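Local coordinates for uncharacterized protein (Paraburkholderia phytofirmans, PDB 5T11) that assembles into a dodecamer and, as a periplasmic PelC lipoprotein, probably guides Pel polysaccharide on its way across the outer membrane, at residues V7-G12 against V125-T130; N28-P33 against G94-W99; A44-A49 against L148-L153; D106-V111 against T132-S137. The protein carries 1 engineered substitution. All coordinates share one frame; numbering follows the deposited sequence.

Three of the four contacts lie on one mixed sheet. Interaction 1 pairs the edge strand 5-9 with strand 125-134, interaction 4 takes the far end of that second strand beside strand 109-119, and interaction 2 lies along strand 90-99, the next one over. Interactions 1 and 4 share a strand, yet their centres are 24 Å apart. Interaction 3 joins helices 35-49 and 141-152 and touches all the others: V152 and L153 meet Q9 and W127, I149 meets W99, and L148 rests on V111. Its centre is about 7 Å from that of the chain. Interactions 1, 2 and 4 also reach a second subunit, tying this fold to the dodecamer.

Interaction 1 (V7-G12 against V125-T130); sequences VRQTSG and VVWSAT
T130 O takes the backbone N-H of R8 at 2.8 Å from R8 N, almost straight at 166°, while the CA-H of V7 leans on the same oxygen. The return bond from T130 N to R8 O is 2.9 Å long and makes R8 and T130 an antiparallel hydrogen-bonded pair. Q9 and A129 follow as a non-hydrogen-bonded pair, their side chains on the face that carries helix 141-152. There Q9 CG lies 3.5 Å from A129 CB, and the bent glutamine chain carries NE2 on to V152 O.

The strand proper stops at Q9, but the pairing runs on: T10 N donates to S128 O over 3.0 Å. In the return bond of this same pair, a side chain stands in for the carbonyl: S128 N gives its hydrogen to T10 OG1 at 3.1 Å, which chi1 of 70° has set between the backbone N and the carbonyl carbon. The same rotamer brings T10 CG2 to 3.5 Å from S128 OG. A water donates to T10 O and accepts from W127 NE1, in the plane of the indole. G12 CA approaches the ring's edge at W127 CD1, 3.8 Å away. V126 and W127 both face L117, a classic beta bulge.

Beyond the chain, T130 OG1 bonds N45 ND2 of a second subunit. Where regular pairing ends, then, the T10 hydroxyl serves S128 N and a water links T10 O to W127 NE1, so polar bonds still join the two segments past the strand.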
# COMPACT_ATOMS: atom_id res chain seq x y z
N VAL B 7 19.43 -33.47 17.58
CA VAL B 7 18.90 -34.72 17.06
C VAL B 7 18.66 -35.65 18.23
O VAL B 7 19.51 -35.78 19.11
CB VAL B 7 19.86 -35.37 16.04
CG1 VAL B 7 19.37 -36.76 15.65
CG2 VAL B 7 20.00 -34.50 14.81
N ARG B 8 17.49 -36.30 18.25
CA ARG B 8 17.17 -37.32 19.24
C ARG B 8 16.58 -38.52 18.50
O ARG B 8 15.57 -38.38 17.81
CB ARG B 8 16.20 -36.79 20.29
CG ARG B 8 16.71 -35.55 21.04
CD ARG B 8 15.58 -34.82 21.77
NE ARG B 8 14.89 -35.71 22.70
CZ ARG B 8 15.20 -35.83 23.99
NH1 ARG B 8 16.19 -35.11 24.52
NH2 ARG B 8 14.51 -36.68 24.75
N GLN B 9 17.23 -39.69 18.64
CA GLN B 9 16.81 -40.93 17.99
C GLN B 9 16.64 -42.02 19.03
O GLN B 9 17.56 -42.26 19.83
CB GLN B 9 17.84 -41.40 16.96
CG GLN B 9 18.19 -40.38 15.89
CD GLN B 9 19.67 -40.31 15.63
OE1 GLN B 9 20.47 -40.72 16.48
NE2 GLN B 9 20.05 -39.82 14.45
N THR B 10 15.50 -42.70 19.01
CA THR B 10 15.33 -43.92 19.79
C THR B 10 16.26 -45.01 19.26
O THR B 10 17.02 -44.83 18.30
CB THR B 10 13.88 -44.39 19.74
OG1 THR B 10 13.59 -44.88 18.42
CG2 THR B 10 12.94 -43.25 20.07
N SER B 11 16.19 -46.18 19.88
CA SER B 11 16.84 -47.34 19.29
C SER B 11 15.92 -47.96 18.25
O SER B 11 14.72 -47.69 18.21
CB SER B 11 17.21 -48.36 20.36
OG SER B 11 16.04 -49.00 20.84
N GLY B 12 16.50 -48.81 17.41
CA GLY B 12 15.75 -49.43 16.35
C GLY B 12 16.44 -50.64 15.76
O GLY B 12 17.62 -50.89 16.02
N VAL B 125 5.36 -48.79 15.70
CA VAL B 125 6.49 -47.88 15.53
C VAL B 125 7.73 -48.54 16.15
O VAL B 125 7.79 -48.74 17.37
CB VAL B 125 6.22 -46.51 16.16
CG1 VAL B 125 7.49 -45.66 16.15
CG2 VAL B 125 5.09 -45.80 15.43
N VAL B 126 8.70 -48.89 15.31
CA VAL B 126 9.90 -49.59 15.79
C VAL B 126 11.09 -48.66 15.92
O VAL B 126 12.12 -49.06 16.48
CB VAL B 126 10.26 -50.79 14.88
CG1 VAL B 126 9.12 -51.83 14.88
CG2 VAL B 126 10.60 -50.32 13.47
N TRP B 127 10.98 -47.42 15.46
CA TRP B 127 12.06 -46.44 15.53
C TRP B 127 11.46 -45.08 15.24
O TRP B 127 10.52 -44.96 14.45
CB TRP B 127 13.18 -46.78 14.53
CG TRP B 127 14.30 -45.79 14.44
CD1 TRP B 127 15.50 -45.86 15.08
CD2 TRP B 127 14.35 -44.61 13.62
NE1 TRP B 127 16.28 -44.78 14.73
CE2 TRP B 127 15.60 -44.01 13.83
CE3 TRP B 127 13.45 -44.02 12.73
CZ2 TRP B 127 15.98 -42.82 13.19
CZ3 TRP B 127 13.82 -42.83 12.09
CH2 TRP B 127 15.07 -42.24 12.33
N SER B 128 12.01 -44.05 15.88
CA SER B 128 11.56 -42.69 15.61
C SER B 128 12.66 -41.73 16.01
O SER B 128 13.59 -42.09 16.75
CB SER B 128 10.26 -42.37 16.37
OG SER B 128 10.41 -42.54 17.77
N ALA B 129 12.55 -40.50 15.50
CA ALA B 129 13.58 -39.50 15.76
C ALA B 129 13.05 -38.12 15.41
O ALA B 129 12.09 -37.96 14.66
CB ALA B 129 14.87 -39.78 14.98
N THR B 130 13.71 -37.12 15.99
CA THR B 130 13.43 -35.70 15.81
C THR B 130 14.74 -34.98 15.58
O THR B 130 15.75 -35.26 16.26
CB THR B 130 12.72 -35.11 17.04
OG1 THR B 130 11.54 -35.87 17.34
CG2 THR B 130 12.33 -33.64 16.80
O HOH W 1 18.99 -44.90 16.55

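Interaction 2 (N28-P33 against G94-W99); sequences NYTETP and GAVEEW
N28 and V96 form a parallel bridge, their CA atoms 5.1 Å apart, and it is the last rung between strands 21-28 and 90-99. Y29 N donates to V96 O at 2.9 Å; after that the 28-33 backbone curls into a loop while the other chain turns a corner at E97. The Y29 ring comes obliquely to the methyl of A95, Y29 CE2 3.5 Å from A95 CB.

The loop is braced by its own polar side chains. N28 OD1 accepts twice from T30: the backbone N comes from above the amide plane, and OG1 arrives in the plane, on a lone pair, at 2.8 Å from OD1. The first of these bonds makes an Asx turn; T32 N donating to T30 OG1 adds an ST turn. N28 ND2 reaches T32 O, so both ends of one amide hold the bend that leads from strand 21-28 into helix 35-49.

A chi1 of 82° sets T30 OG1 between backbone N and carbonyl carbon for the N28 bond and leaves CG2 anti to that carbon, facing E98. That methyl sits 3.5 Å from E98 N and 3.7 Å from V96 CG1, filling the corner. T32 OG1 donates to W99 O over a short 2.6 Å, nearly in line with the carbonyl, and T32 CG2 comes obliquely to W99 CD1. The W99 indole runs on to A35, S38, L141 and A145 of the two helices. At the corner, E97 and E98 both face G112 in a classic beta bulge, and E98 OE2 bonds Y101 OH of a second subunit.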
# COMPACT_ATOMS: atom_id res chain seq x y z
N ASN B 28 2.95 -31.71 6.41
CA ASN B 28 3.55 -30.39 6.29
C ASN B 28 2.85 -29.47 7.28
O ASN B 28 1.69 -29.08 7.07
CB ASN B 28 3.45 -29.86 4.85
CG ASN B 28 4.18 -28.51 4.68
OD1 ASN B 28 4.85 -28.03 5.60
ND2 ASN B 28 4.05 -27.92 3.50
N TYR B 29 3.55 -29.14 8.36
CA TYR B 29 3.00 -28.23 9.36
C TYR B 29 3.56 -26.82 9.22
O TYR B 29 3.39 -26.00 10.12
CB TYR B 29 3.24 -28.77 10.76
CG TYR B 29 2.54 -30.09 11.00
CD1 TYR B 29 1.31 -30.36 10.40
CD2 TYR B 29 3.11 -31.08 11.80
CE1 TYR B 29 0.66 -31.58 10.61
CE2 TYR B 29 2.46 -32.30 12.01
CZ TYR B 29 1.25 -32.54 11.41
OH TYR B 29 0.61 -33.73 11.61
N THR B 30 4.23 -26.53 8.11
CA THR B 30 4.75 -25.20 7.85
C THR B 30 3.89 -24.51 6.82
O THR B 30 2.99 -25.10 6.20
CB THR B 30 6.19 -25.28 7.34
OG1 THR B 30 6.16 -25.56 5.92
CG2 THR B 30 6.96 -26.40 8.06
N GLU B 31 4.21 -23.25 6.59
CA GLU B 31 3.59 -22.46 5.55
C GLU B 31 4.43 -22.44 4.28
O GLU B 31 4.17 -21.63 3.39
CB GLU B 31 3.33 -21.05 6.08
CG GLU B 31 2.29 -21.07 7.19
CD GLU B 31 2.16 -19.74 7.90
OE1 GLU B 31 3.13 -19.33 8.59
OE2 GLU B 31 1.09 -19.10 7.78
N THR B 32 5.44 -23.30 4.17
CA THR B 32 6.16 -23.46 2.92
C THR B 32 5.49 -24.55 2.10
O THR B 32 5.50 -25.72 2.51
CB THR B 32 7.62 -23.81 3.17
OG1 THR B 32 8.19 -22.80 4.01
CG2 THR B 32 8.39 -23.86 1.85
N PRO B 33 4.87 -24.23 0.96
CA PRO B 33 4.20 -25.26 0.17
C PRO B 33 5.15 -26.39 -0.20
O PRO B 33 6.32 -26.15 -0.51
CB PRO B 33 3.71 -24.51 -1.08
CG PRO B 33 3.66 -23.03 -0.67
CD PRO B 33 4.79 -22.89 0.35
N GLY B 94 6.37 -39.27 8.93
CA GLY B 94 6.84 -38.22 9.80
C GLY B 94 6.11 -36.91 9.51
O GLY B 94 5.02 -36.91 8.94
N ALA B 95 6.75 -35.81 9.92
CA ALA B 95 6.17 -34.49 9.75
C ALA B 95 7.27 -33.43 9.72
O ALA B 95 8.33 -33.59 10.34
CB ALA B 95 5.18 -34.16 10.87
N VAL B 96 6.99 -32.35 9.00
CA VAL B 96 7.86 -31.18 8.96
C VAL B 96 7.25 -30.11 9.86
O VAL B 96 6.13 -29.63 9.62
CB VAL B 96 8.04 -30.68 7.52
CG1 VAL B 96 8.95 -29.46 7.48
CG2 VAL B 96 8.62 -31.83 6.64
N GLU B 97 7.96 -29.76 10.93
CA GLU B 97 7.53 -28.72 11.87
C GLU B 97 8.03 -27.34 11.49
O GLU B 97 7.43 -26.34 11.92
CB GLU B 97 8.01 -29.05 13.30
CG GLU B 97 7.33 -30.28 13.93
CD GLU B 97 7.94 -31.60 13.48
OE1 GLU B 97 9.17 -31.62 13.22
OE2 GLU B 97 7.19 -32.60 13.37
N GLU B 98 9.09 -27.25 10.70
CA GLU B 98 9.63 -25.95 10.31
C GLU B 98 10.51 -26.15 9.09
O GLU B 98 11.24 -27.14 8.99
CB GLU B 98 10.44 -25.32 11.46
CG GLU B 98 11.08 -24.00 11.10
CD GLU B 98 11.43 -23.15 12.34
OE1 GLU B 98 12.01 -23.69 13.31
OE2 GLU B 98 11.11 -21.92 12.32
N TRP B 99 10.43 -25.21 8.16
CA TRP B 99 11.11 -25.31 6.88
C TRP B 99 11.01 -23.96 6.18
O TRP B 99 10.17 -23.78 5.29
CB TRP B 99 10.46 -26.42 6.04
CG TRP B 99 11.16 -26.87 4.77
CD1 TRP B 99 11.29 -26.18 3.60
CD2 TRP B 99 11.75 -28.17 4.53
NE1 TRP B 99 11.94 -26.95 2.66
CE2 TRP B 99 12.24 -28.17 3.21
CE3 TRP B 99 11.93 -29.32 5.32
CZ2 TRP B 99 12.89 -29.28 2.64
CZ3 TRP B 99 12.57 -30.42 4.76
CH2 TRP B 99 13.04 -30.39 3.43

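Interaction 3 (A44-A49 against L148-L153); sequences ANTLRA and LIAKVL
Helices 35-49 and 141-152 come closest where T46 faces A150, their CA atoms 5.8 Å apart. T46 does most of the touching. Its CB points toward the other helix; chi1 of -59° sets OG1 beside the backbone N, which leaves CG2 anti to that N and resting on A150 CA at 3.6 Å. The small side chain of A150 turns aside and lets the methyl come this near the backbone. L153 CB flanks the same methyl, 4.2 Å from T46 CG2, the two side chains crossing at about a right angle.

The second branch of the threonine is put to a different use. T46 OG1 bonds I42 O, one turn back in its own helix, so the polar atom is satisfied locally; I149 CG2 packs beside it, 4.0 Å from OG1. Beside T46, L47 and L153 bring their ends together, L47 CD2 to L153 CD1 at 4.3 Å. No hydrogen bond crosses the contact. L153 also covers W127 and F115, while N45, on another side of its helix, bonds T130 OG1 of a third subunit.

This is part of the helical layer of an alpha/beta fold, two helices meeting through a threonine and an alanine over one mixed sheet.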
# COMPACT_ATOMS: atom_id res chain seq x y z
N ALA B 44 13.90 -40.31 0.92
CA ALA B 44 14.03 -41.50 0.09
C ALA B 44 15.45 -41.67 -0.42
O ALA B 44 16.03 -42.77 -0.33
CB ALA B 44 13.04 -41.45 -1.08
N ASN B 45 16.05 -40.59 -0.94
CA ASN B 45 17.42 -40.68 -1.44
C ASN B 45 18.41 -40.97 -0.31
O ASN B 45 19.37 -41.71 -0.51
CB ASN B 45 17.80 -39.42 -2.20
CG ASN B 45 17.44 -39.49 -3.69
OD1 ASN B 45 16.67 -40.35 -4.12
ND2 ASN B 45 18.02 -38.59 -4.49
N THR B 46 18.16 -40.41 0.88
CA THR B 46 19.06 -40.65 2.00
C THR B 46 19.07 -42.12 2.40
O THR B 46 20.14 -42.74 2.52
CB THR B 46 18.65 -39.76 3.19
OG1 THR B 46 18.70 -38.38 2.81
CG2 THR B 46 19.58 -39.99 4.39
N LEU B 47 17.88 -42.70 2.59
CA LEU B 47 17.78 -44.14 2.86
C LEU B 47 18.50 -44.96 1.80
O LEU B 47 19.13 -45.98 2.11
CB LEU B 47 16.31 -44.56 2.92
CG LEU B 47 15.45 -44.09 4.09
CD1 LEU B 47 14.03 -44.62 3.91
CD2 LEU B 47 16.04 -44.53 5.43
N ARG B 48 18.41 -44.54 0.53
CA ARG B 48 19.12 -45.24 -0.54
C ARG B 48 20.62 -45.02 -0.43
O ARG B 48 21.40 -45.96 -0.62
CB ARG B 48 18.63 -44.77 -1.91
CG ARG B 48 17.32 -45.35 -2.34
CD ARG B 48 17.05 -44.97 -3.79
NE ARG B 48 15.64 -45.07 -4.11
CZ ARG B 48 14.83 -44.03 -4.26
NH1 ARG B 48 15.31 -42.80 -4.14
NH2 ARG B 48 13.55 -44.24 -4.55
N ALA B 49 21.04 -43.78 -0.17
CA ALA B 49 22.45 -43.51 0.07
C ALA B 49 22.99 -44.36 1.21
O ALA B 49 24.16 -44.75 1.19
CB ALA B 49 22.65 -42.02 0.38
N LEU B 148 20.53 -32.26 7.43
CA LEU B 148 19.90 -32.65 8.69
C LEU B 148 19.19 -34.00 8.58
O LEU B 148 19.29 -34.85 9.47
CB LEU B 148 18.91 -31.58 9.15
CG LEU B 148 18.04 -31.96 10.35
CD1 LEU B 148 18.89 -32.12 11.62
CD2 LEU B 148 16.89 -30.94 10.60
N ILE B 149 18.45 -34.19 7.49
CA ILE B 149 17.75 -35.45 7.29
C ILE B 149 18.75 -36.59 7.18
O ILE B 149 18.52 -37.69 7.72
CB ILE B 149 16.83 -35.34 6.07
CG1 ILE B 149 15.63 -34.46 6.43
CG2 ILE B 149 16.37 -36.74 5.61
CD1 ILE B 149 14.96 -33.81 5.25
N ALA B 150 19.88 -36.35 6.51
CA ALA B 150 20.94 -37.37 6.46
C ALA B 150 21.39 -37.75 7.86
O ALA B 150 21.55 -38.93 8.18
CB ALA B 150 22.12 -36.87 5.63
N LYS B 151 21.59 -36.75 8.73
CA LYS B 151 21.99 -37.03 10.11
C LYS B 151 20.89 -37.79 10.84
O LYS B 151 21.14 -38.84 11.46
CB LYS B 151 22.32 -35.70 10.82
CG LYS B 151 22.84 -35.82 12.25
CD LYS B 151 24.21 -36.49 12.28
CE LYS B 151 24.82 -36.50 13.68
NZ LYS B 151 25.97 -37.44 13.74
N VAL B 152 19.64 -37.30 10.75
CA VAL B 152 18.52 -37.88 11.49
C VAL B 152 18.30 -39.34 11.09
O VAL B 152 18.01 -40.19 11.94
CB VAL B 152 17.25 -37.04 11.27
CG1 VAL B 152 16.02 -37.79 11.75
CG2 VAL B 152 17.37 -35.68 11.98
N LEU B 153 18.40 -39.65 9.80
CA LEU B 153 18.13 -40.99 9.30
C LEU B 153 19.37 -41.88 9.28
O LEU B 153 19.29 -43.03 8.81
CB LEU B 153 17.53 -40.92 7.89
CG LEU B 153 16.18 -40.19 7.75
CD1 LEU B 153 15.65 -40.29 6.32
CD2 LEU B 153 15.15 -40.73 8.75

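Interaction 4 (D106-V111 against T132-S137); sequences DGEPVV and TRTGWS
E108 lays its CG over the methyl of T134, CG to CG2 3.7 Å, the two side chains passing at a slant. In T134, chi1 of -52° puts OG1 beside the backbone N and leaves CG2 anti to it, where the methyl also lies beside V110 CG1 at 3.9 Å; V110 and T134 stand side by side and point the same way, as befits an antiparallel non-hydrogen-bonded pair. The chain of E108 bends at chi2, and its carboxylate leaves the contact: OE2 makes salt bridges to K102 and to R138 of a second subunit. Two positive partners on one oxygen would be expected to keep the acid ionised.

Next along, V111 and R133 are a hydrogen-bonded pair, with V111 N giving to R133 O over 3.0 Å and R133 N returning to V111 O. G135 N still reaches P109 O at 3.0 Å, where the proline ring packs along the glycine. Past that point regular pairing stops but the chains stay close: P109 CD touches W136 O at 3.4 Å, and S137 CB lies against D106 CB at 3.7 Å. S137 OG is placed over the centre of the W136 indole, 3.4 Å above its plane. R133 turns its end away to S147.

These two segments are the open end of the beta hairpin made by strands 109-119 and 125-134, running on into loops that stay in contact and meet neighbouring subunits.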
# COMPACT_ATOMS: atom_id res chain seq x y z
N ASP B 106 19.00 -11.73 4.66
CA ASP B 106 19.96 -12.60 5.37
C ASP B 106 19.32 -13.35 6.54
O ASP B 106 20.03 -13.85 7.41
CB ASP B 106 21.18 -11.81 5.85
CG ASP B 106 22.15 -11.50 4.73
OD1 ASP B 106 22.30 -12.34 3.82
OD2 ASP B 106 22.76 -10.41 4.76
N GLY B 107 18.00 -13.48 6.57
CA GLY B 107 17.37 -14.38 7.51
C GLY B 107 17.83 -15.81 7.25
O GLY B 107 17.84 -16.27 6.10
N GLU B 108 18.21 -16.52 8.33
CA GLU B 108 18.83 -17.83 8.26
C GLU B 108 17.80 -18.94 8.01
O GLU B 108 16.65 -18.84 8.44
CB GLU B 108 19.61 -18.13 9.55
CG GLU B 108 18.78 -18.15 10.81
CD GLU B 108 18.78 -16.81 11.55
OE1 GLU B 108 18.72 -15.74 10.89
OE2 GLU B 108 18.86 -16.82 12.81
N PRO B 109 18.20 -20.00 7.30
CA PRO B 109 17.31 -21.16 7.15
C PRO B 109 17.16 -21.93 8.45
O PRO B 109 18.10 -22.04 9.25
CB PRO B 109 18.03 -22.02 6.09
CG PRO B 109 19.49 -21.65 6.23
CD PRO B 109 19.47 -20.16 6.58
N VAL B 110 15.97 -22.48 8.66
CA VAL B 110 15.66 -23.27 9.85
C VAL B 110 14.80 -24.46 9.43
O VAL B 110 13.87 -24.32 8.63
CB VAL B 110 14.95 -22.42 10.93
CG1 VAL B 110 15.89 -21.37 11.51
CG2 VAL B 110 13.75 -21.72 10.34
N VAL B 111 15.11 -25.64 9.97
CA VAL B 111 14.43 -26.89 9.62
C VAL B 111 14.12 -27.68 10.88
O VAL B 111 15.00 -27.86 11.74
CB VAL B 111 15.28 -27.75 8.66
CG1 VAL B 111 14.59 -29.08 8.35
CG2 VAL B 111 15.59 -26.98 7.37
N THR B 132 16.42 -30.90 14.47
CA THR B 132 16.25 -29.50 14.14
C THR B 132 17.61 -28.92 13.79
O THR B 132 18.63 -29.41 14.27
CB THR B 132 15.62 -28.67 15.29
OG1 THR B 132 16.53 -28.59 16.39
CG2 THR B 132 14.30 -29.30 15.77
N ARG B 133 17.61 -27.86 12.98
CA ARG B 133 18.87 -27.20 12.65
C ARG B 133 18.63 -25.76 12.22
O ARG B 133 17.61 -25.44 11.59
CB ARG B 133 19.64 -27.96 11.56
CG ARG B 133 21.02 -27.39 11.28
CD ARG B 133 21.82 -28.28 10.37
NE ARG B 133 22.12 -29.56 11.01
CZ ARG B 133 22.84 -30.52 10.45
NH1 ARG B 133 23.35 -30.34 9.24
NH2 ARG B 133 23.07 -31.66 11.10
N THR B 134 19.60 -24.90 12.55
CA THR B 134 19.65 -23.51 12.13
C THR B 134 20.95 -23.27 11.37
O THR B 134 22.03 -23.55 11.90
CB THR B 134 19.58 -22.57 13.35
OG1 THR B 134 18.46 -22.92 14.17
CG2 THR B 134 19.47 -21.11 12.92
N GLY B 135 20.84 -22.75 10.14
CA GLY B 135 22.01 -22.36 9.36
C GLY B 135 22.47 -20.96 9.71
O GLY B 135 21.92 -20.30 10.60
N TRP B 136 23.53 -20.49 9.05
CA TRP B 136 23.84 -19.07 9.18
C TRP B 136 23.17 -18.31 8.03
O TRP B 136 22.52 -18.90 7.16
CB TRP B 136 25.35 -18.78 9.24
CG TRP B 136 25.67 -17.23 9.54
CD1 TRP B 136 25.51 -16.54 10.73
CD2 TRP B 136 26.17 -16.26 8.60
NE1 TRP B 136 25.89 -15.22 10.58
CE2 TRP B 136 26.30 -15.03 9.28
CE3 TRP B 136 26.52 -16.32 7.25
CZ2 TRP B 136 26.76 -13.88 8.65
CZ3 TRP B 136 26.99 -15.17 6.63
CH2 TRP B 136 27.10 -13.97 7.33
N SER B 137 23.32 -16.99 8.04
CA SER B 137 22.69 -16.14 7.04
C SER B 137 23.05 -16.54 5.62
O SER B 137 22.25 -16.32 4.70
CB SER B 137 23.10 -14.69 7.29
OG SER B 137 23.02 -14.42 8.66